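PDB 5XBN: Wss1p from Saccharomyces cerevisiae FostersO, which cleaves DNA-bound proteins as a zinc-dependent, DNA-dependent endopeptidase and takes part in the repair of toxic DNA-protein cross-links. Local coordinates for residues S56-M59 and K60-F64. Sequence-based numbering, arbitrary orientation.
Sequences SYLM and KENHF
Tyr57 presents the edge of its ring to the carboxylate of Glu61, CE1 lying 3.1 Å from OE2 near the ring plane, with the planes 59° apart. The tyrosine's CG stands anti to the backbone N (chi1 -164°), which sends the ring outward from the helix; the extended Glu61 chain reaches back a turn to its edge, and OE2 also forms a salt bridge with Arg139 of helix 127-145. Replacing Glu61 with an alanine would probably leave Arg139 without this charged mate and uncover the ring edge. One face of the Phe64 ring is covered over its centre by Asn62 CB, 3.5 Å above the plane. Asn62 ND2 donates a fairly straight bond (163°) to Leu58 O at 2.9 Å; Asn62 N reaches the same oxygen from the opposite face of the carbonyl. Asn62 OD1 accepts a hydrogen bond from Lys132 NZ. The selenomethionine Met59 bends at chi3 and lays CE 3.9 Å from Phe64 CB, and Leu117 touches both side chains. Phe64 N bonds to Met59 O at 2.9 Å, enclosing the bond from His63 N to Lys60 O (3.3 Å). With His63 at positive phi, this is a Schellman motif ending helix 56-62, packed beside the helix that carries the zinc-binding HExxH sequence.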
# COMPACT_ATOMS: atom_id res chain seq x y z
N SER A 56 -1.60 -9.48 -2.51
CA SER A 56 -2.48 -10.46 -1.87
C SER A 56 -1.73 -11.72 -1.44
O SER A 56 -1.91 -12.25 -0.32
CB SER A 56 -3.64 -10.82 -2.81
OG SER A 56 -3.17 -11.40 -4.01
N TYR A 57 -0.85 -12.20 -2.31
CA TYR A 57 -0.14 -13.44 -2.03
C TYR A 57 0.82 -13.27 -0.86
O TYR A 57 0.92 -14.15 0.01
CB TYR A 57 0.61 -13.89 -3.29
CG TYR A 57 1.07 -15.33 -3.27
CD1 TYR A 57 2.30 -15.68 -2.73
CD2 TYR A 57 0.28 -16.34 -3.82
CE1 TYR A 57 2.73 -17.00 -2.73
CE2 TYR A 57 0.71 -17.66 -3.82
CZ TYR A 57 1.94 -17.98 -3.27
OH TYR A 57 2.38 -19.29 -3.26
N LEU A 58 1.52 -12.14 -0.85
CA LEU A 58 2.49 -11.82 0.21
C LEU A 58 1.77 -11.71 1.55
O LEU A 58 2.23 -12.22 2.57
CB LEU A 58 3.23 -10.52 -0.12
CG LEU A 58 4.34 -10.07 0.83
CD1 LEU A 58 5.54 -10.99 0.75
CD2 LEU A 58 4.76 -8.64 0.54
N MSE A 59 0.62 -11.05 1.55
CA MSE A 59 -0.15 -10.95 2.78
C MSE A 59 -0.61 -12.33 3.25
O MSE A 59 -0.59 -12.60 4.45
CB MSE A 59 -1.34 -10.01 2.60
CG MSE A 59 -0.89 -8.55 2.46
SE MSE A 59 -2.38 -7.30 2.31
CE MSE A 59 -3.12 -7.47 4.12
N LYS A 60 -1.00 -13.21 2.33
CA LYS A 60 -1.39 -14.56 2.75
C LYS A 60 -0.21 -15.29 3.39
O LYS A 60 -0.36 -15.92 4.46
CB LYS A 60 -1.94 -15.37 1.58
CG LYS A 60 -2.31 -16.80 1.98
CD LYS A 60 -3.03 -17.54 0.87
CE LYS A 60 -4.01 -18.54 1.46
NZ LYS A 60 -5.05 -17.88 2.30
N GLU A 61 0.96 -15.17 2.77
CA GLU A 61 2.18 -15.83 3.26
C GLU A 61 2.58 -15.35 4.65
O GLU A 61 3.13 -16.13 5.45
CB GLU A 61 3.35 -15.58 2.30
CG GLU A 61 3.37 -16.42 1.06
CD GLU A 61 4.69 -16.31 0.31
OE1 GLU A 61 5.47 -15.36 0.57
OE2 GLU A 61 4.95 -17.18 -0.55
N ASN A 62 2.34 -14.07 4.93
CA ASN A 62 2.76 -13.49 6.19
C ASN A 62 1.64 -13.35 7.22
O ASN A 62 1.85 -12.79 8.29
CB ASN A 62 3.41 -12.13 5.93
CG ASN A 62 4.76 -12.26 5.26
OD1 ASN A 62 5.76 -12.46 5.93
ND2 ASN A 62 4.79 -12.17 3.92
N HIS A 63 0.47 -13.86 6.88
CA HIS A 63 -0.71 -13.77 7.75
C HIS A 63 -1.07 -12.33 8.09
O HIS A 63 -1.55 -12.05 9.18
CB HIS A 63 -0.48 -14.58 9.04
CG HIS A 63 0.15 -15.91 8.81
ND1 HIS A 63 -0.41 -16.86 7.98
CD2 HIS A 63 1.30 -16.45 9.28
CE1 HIS A 63 0.37 -17.93 7.95
NE2 HIS A 63 1.42 -17.71 8.73
N PHE A 64 -0.86 -11.43 7.13
CA PHE A 64 -1.21 -10.03 7.30
C PHE A 64 -2.68 -9.81 6.99
O PHE A 64 -3.21 -10.35 6.02
CB PHE A 64 -0.40 -9.12 6.36
CG PHE A 64 1.06 -9.00 6.71
CD1 PHE A 64 1.52 -9.18 8.01
CD2 PHE A 64 1.98 -8.67 5.71
CE1 PHE A 64 2.88 -9.04 8.29
CE2 PHE A 64 3.32 -8.52 5.99
CZ PHE A 64 3.77 -8.71 7.28
O HOH W 1 -3.51 -13.15 5.96